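Local coordinates for uncharacterized protein (Enterococcus faecalis, PDB 3PM7), which is of unknown function but belongs to the PC4 transcriptional coactivator family, consistent with a role in binding single-stranded nucleic acid, at residues S17-A20 against R21-K25; F62-L65 against S66-I69. All coordinates share one frame; numbering follows the deposited sequence.

Interaction 1: S17-A20 against R21-K25. With SO4 (sulfate ion), chain D.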
loop_
_atom_site.group_PDB
_atom_site.type_symbol
_atom_site.label_atom_id
_atom_site.label_comp_id
_atom_site.label_asym_id
_atom_site.label_seq_id
_atom_site.Cartn_x
_atom_site.Cartn_y
_atom_site.Cartn_z
ATOM N N SER A 17 0.257 5.259 10.362
ATOM C CA SER A 17 -0.715 5.360 11.441
ATOM C C SER A 17 -0.283 4.469 12.584
ATOM O O SER A 17 0.641 3.665 12.441
ATOM C CB SER A 17 -2.113 4.941 10.955
ATOM O OG SER A 17 -2.201 3.529 10.776
ATOM N N GLU A 18 -0.937 4.615 13.731
ATOM C CA GLU A 18 -0.683 3.703 14.838
ATOM C C GLU A 18 -1.975 3.524 15.616
ATOM O O GLU A 18 -2.688 4.488 15.847
ATOM C CB GLU A 18 0.414 4.266 15.745
ATOM C CG GLU A 18 0.702 3.405 16.965
ATOM C CD GLU A 18 1.843 3.956 17.817
ATOM O OE1 GLU A 18 1.939 5.186 17.967
ATOM O OE2 GLU A 18 2.635 3.151 18.342
ATOM N N ASN A 19 -2.288 2.308 16.038
ATOM C CA ASN A 19 -3.543 2.132 16.772
ATOM C C ASN A 19 -3.299 1.945 18.264
ATOM O O ASN A 19 -2.159 2.015 18.737
ATOM C CB ASN A 19 -4.380 0.986 16.182
ATOM C CG ASN A 19 -3.776 -0.384 16.438
ATOM O OD1 ASN A 19 -2.945 -0.565 17.331
ATOM N ND2 ASN A 19 -4.220 -1.371 15.667
ATOM N N ALA A 20 -4.371 1.678 18.994
ATOM C CA ALA A 20 -4.367 1.721 20.444
ATOM C C ALA A 20 -3.621 0.548 21.032
ATOM O O ALA A 20 -3.383 0.491 22.253
ATOM C CB ALA A 20 -5.823 1.774 20.965
ATOM N N ARG A 21 -3.254 -0.393 20.164
ATOM C CA ARG A 21 -2.489 -1.569 20.557
ATOM C C ARG A 21 -1.040 -1.442 20.077
ATOM O O ARG A 21 -0.240 -2.386 20.176
ATOM C CB ARG A 21 -3.131 -2.837 19.967
ATOM C CG ARG A 21 -4.544 -3.133 20.473
ATOM C CD ARG A 21 -4.604 -3.137 22.009
ATOM N NE ARG A 21 -3.664 -4.102 22.599
ATOM C CZ ARG A 21 -3.203 -4.035 23.849
ATOM N NH1 ARG A 21 -3.568 -3.040 24.641
ATOM N NH2 ARG A 21 -2.381 -4.964 24.308
ATOM N N GLY A 22 -0.699 -0.284 19.521
ATOM C CA GLY A 22 0.676 -0.065 19.095
ATOM C C GLY A 22 1.016 -0.625 17.727
ATOM O O GLY A 22 2.151 -0.514 17.281
ATOM N N TRP A 23 0.050 -1.214 17.039
ATOM C CA TRP A 23 0.331 -1.691 15.688
ATOM C C TRP A 23 0.401 -0.477 14.779
ATOM O O TRP A 23 -0.307 0.505 14.998
ATOM C CB TRP A 23 -0.765 -2.642 15.200
ATOM C CG TRP A 23 -0.679 -4.035 15.774
ATOM C CD1 TRP A 23 -0.764 -4.387 17.088
ATOM C CD2 TRP A 23 -0.524 -5.258 15.041
ATOM N NE1 TRP A 23 -0.656 -5.748 17.222
ATOM C CE2 TRP A 23 -0.512 -6.307 15.981
ATOM C CE3 TRP A 23 -0.381 -5.565 13.683
ATOM C CZ2 TRP A 23 -0.360 -7.652 15.604
ATOM C CZ3 TRP A 23 -0.231 -6.901 13.309
ATOM C CH2 TRP A 23 -0.223 -7.923 14.268
ATOM N N ARG A 24 1.245 -0.537 13.754
ATOM C CA ARG A 24 1.404 0.591 12.839
ATOM C C ARG A 24 1.246 0.140 11.397
ATOM O O ARG A 24 1.730 -0.927 11.026
ATOM C CB ARG A 24 2.809 1.193 12.988
ATOM C CG ARG A 24 3.137 1.769 14.365
ATOM C CD ARG A 24 4.573 1.403 14.724
ATOM N NE ARG A 24 5.482 2.541 14.702
ATOM C CZ ARG A 24 6.742 2.488 14.269
ATOM N NH1 ARG A 24 7.251 1.357 13.789
ATOM N NH2 ARG A 24 7.493 3.580 14.304
ATOM N N LYS A 25 0.625 0.971 10.570
ATOM C CA LYS A 25 0.637 0.734 9.131
ATOM C C LYS A 25 1.877 1.403 8.577
ATOM O O LYS A 25 2.110 2.590 8.837
ATOM C CB LYS A 25 -0.631 1.284 8.462
ATOM C CG LYS A 25 -0.853 0.681 7.074
ATOM C CD LYS A 25 -2.243 0.999 6.490
ATOM C CE LYS A 25 -3.373 0.220 7.164
ATOM N NZ LYS A 25 -4.718 0.854 6.832
HETATM S S SO4 D . -2.420 -7.290 21.077
HETATM O O1 SO4 D . -2.919 -7.219 22.447
HETATM O O2 SO4 D . -1.564 -8.463 20.927
HETATM O O3 SO4 D . -3.550 -7.366 20.154
HETATM O O4 SO4 D . -1.642 -6.097 20.766
HETATM O O HOH W 1 -4.818 -0.317 24.190
#
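The side-chain amide of Asn19 lies alongside the indole of Trp23, both pointing the same way with their planes 46° apart, and its OD1 takes a backbone N-H from each of its two faces. Arg21 N reaches Asn19 OD1 at 2.9 Å from one face, making an Asx turn, while Trp23 N comes to the same OD1 from the opposite one at 3.1 Å. At the edge of the Arg21 guanidinium sit a sulfate, probably from the crystallisation liquor, and a water. NH2 of Arg21 donates to sulfate O1 at 3.0 Å, with weaker bonds from NE; the water links Arg21 NH1 to the carbonyl O of Ala20. Sulfate O4 also lies near the plane of the Trp23 ring at its edge, 3.7 Å from NE1.

Chi1 of 70° sets CG of Asn19 between its own N and carbonyl carbon, which brings the amide in under the turn that follows. That turn, Asn19 to Gly22, is type I with a G1 bulge, closed by Gly22 N on Asn19 O at 2.8 Å. Gly22 has positive phi, where a side chain would jam against the preceding carbonyl O. Asn19 N then bonds Trp23 O at 2.9 Å, closing the 3:5 hairpin loop where strands 9-18 and 24-30 are joined. Farther down, Ser17 OG and Lys25 NZ both turn to Glu61 of the second subunit.

One amide oxygen therefore fixes two backbone N-H groups of the reversal, and the sulfate beside Arg21 suggests that the hairpin tip can receive an anion.

Interaction 2: F62-L65 against S66-I69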
loop_
_atom_site.group_PDB
_atom_site.type_symbol
_atom_site.label_atom_id
_atom_site.label_comp_id
_atom_site.label_asym_id
_atom_site.label_seq_id
_atom_site.Cartn_x
_atom_site.Cartn_y
_atom_site.Cartn_z
ATOM N N PHE A 62 5.453 0.614 -7.869
ATOM C CA PHE A 62 5.772 1.714 -6.974
ATOM C C PHE A 62 6.097 2.989 -7.738
ATOM O O PHE A 62 5.884 4.090 -7.233
ATOM C CB PHE A 62 6.929 1.381 -6.016
ATOM C CG PHE A 62 7.111 2.420 -4.964
ATOM C CD1 PHE A 62 8.093 3.397 -5.092
ATOM C CD2 PHE A 62 6.244 2.475 -3.880
ATOM C CE1 PHE A 62 8.234 4.385 -4.131
ATOM C CE2 PHE A 62 6.371 3.465 -2.910
ATOM C CZ PHE A 62 7.369 4.426 -3.037
ATOM N N ALA A 63 6.639 2.845 -8.944
ATOM C CA ALA A 63 6.945 4.016 -9.752
ATOM C C ALA A 63 5.639 4.612 -10.254
ATOM O O ALA A 63 5.462 5.825 -10.224
ATOM C CB ALA A 63 7.864 3.661 -10.912
ATOM N N GLU A 64 4.727 3.754 -10.703
ATOM C CA GLU A 64 3.381 4.173 -11.123
ATOM C C GLU A 64 2.577 4.808 -9.996
ATOM O O GLU A 64 1.875 5.789 -10.207
ATOM C CB GLU A 64 2.600 2.990 -11.691
ATOM C CG GLU A 64 3.000 2.603 -13.104
ATOM C CD GLU A 64 2.512 3.599 -14.146
ATOM O OE1 GLU A 64 1.690 4.484 -13.800
ATOM O OE2 GLU A 64 2.951 3.491 -15.314
ATOM N N LEU A 65 2.659 4.231 -8.803
ATOM C CA LEU A 65 2.025 4.823 -7.643
ATOM C C LEU A 65 2.615 6.199 -7.417
ATOM O O LEU A 65 1.914 7.150 -7.073
ATOM C CB LEU A 65 2.253 3.958 -6.409
ATOM C CG LEU A 65 1.672 4.564 -5.124
ATOM C CD1 LEU A 65 0.188 4.901 -5.260
ATOM C CD2 LEU A 65 1.893 3.617 -3.958
ATOM N N SER A 66 3.922 6.298 -7.627
ATOM C CA SER A 66 4.665 7.522 -7.346
ATOM C C SER A 66 4.402 8.624 -8.385
ATOM O O SER A 66 4.238 9.791 -8.035
ATOM C CB SER A 66 6.162 7.200 -7.250
ATOM O OG SER A 66 6.823 8.131 -6.421
ATOM N N LYS A 67 4.351 8.250 -9.661
ATOM C CA LYS A 67 3.968 9.179 -10.720
ATOM C C LYS A 67 2.544 9.702 -10.504
ATOM O O LYS A 67 2.245 10.864 -10.783
ATOM C CB LYS A 67 4.068 8.495 -12.088
ATOM C CG LYS A 67 3.401 9.280 -13.225
ATOM C CD LYS A 67 3.576 8.589 -14.580
ATOM C CE LYS A 67 2.552 7.476 -14.788
ATOM N NZ LYS A 67 1.159 8.001 -14.976
ATOM N N THR A 68 1.675 8.834 -9.998
ATOM C CA THR A 68 0.290 9.185 -9.712
ATOM C C THR A 68 0.185 10.166 -8.551
ATOM O O THR A 68 -0.466 11.217 -8.652
ATOM C CB THR A 68 -0.520 7.929 -9.379
ATOM O OG1 THR A 68 -0.591 7.096 -10.544
ATOM C CG2 THR A 68 -1.925 8.284 -8.905
ATOM N N ILE A 69 0.833 9.822 -7.446
ATOM C CA ILE A 69 0.786 10.664 -6.260
ATOM C C ILE A 69 1.363 12.059 -6.527
ATOM O O ILE A 69 0.868 13.057 -5.993
ATOM C CB ILE A 69 1.470 9.976 -5.063
ATOM C CG1 ILE A 69 0.539 8.895 -4.510
ATOM C CG2 ILE A 69 1.834 10.986 -3.997
ATOM C CD1 ILE A 69 0.951 8.335 -3.174
#
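Successive turns of the C-terminal helix 59-71 meet here, and the contact combines main-chain i to i+4 bonds with an exposed pair, Glu64 and Lys67, and a buried one, Leu65 and Ile69. The carbonyl oxygen of Glu64 is gripped twice by Thr68. Its hydroxyl OG1 donates to Glu64 O at 2.8 Å, and Thr68 N donates to the same oxygen at 3.1 Å, the two coming from opposite faces of the carbonyl plane. Thr68 can do this because OG1 stands beside its own backbone N (chi1 -66°), directed back toward the preceding turn, while CG2 takes the place anti to N.

The side chain of Glu64 runs beside that of Lys67 in the same direction. The lysine chain curls at chi3 and chi4, so that its CE lies 3.3 Å from Glu64 OE1, nearer than the ammonium itself. Lys67 NZ stays 3.7 Å from that oxygen, a long salt bridge on the more exposed part of the helix.

Helix 59-71 follows the antiparallel sheet, and its buried flank serves both the sheet and the dimer: Phe62 stacks its ring with Phe39 and, together with Leu65, packs on Leu57 of strand 54-57, while Ile69 meets Ile69 of the second subunit. Within the helix, Leu65 and Ile69 lie alongside each other, with Leu65 CD1 4.1 Å from Ile69 CG1. That same CG1 of Ile69 is 3.4 Å from Leu65 O. Ile69 N also bonds Leu65 O, at 2.9 Å. Lys67 N reaches Ala63 O at 2.7 Å.

How the interactions relate
Interaction 1 is a surface contact at the tip of the hairpin joining strands 9-18 and 24-30; interaction 2 is partly buried, within helix 59-71 at the C-terminal end of the fold. Their centres are 25 Å apart, their nearest atoms about 12 Å, and they share no element. In both, one oxygen accepts two hydrogen bonds, but in the 17-25 segment it belongs to a side chain and shapes a turn, whereas in 62-69 it is a main-chain carbonyl within a helix. Both touch the second subunit, differently: the hairpin residues reach it mainly through polar groups meeting Glu61, the helix through packing that includes Ile69 against Ile69.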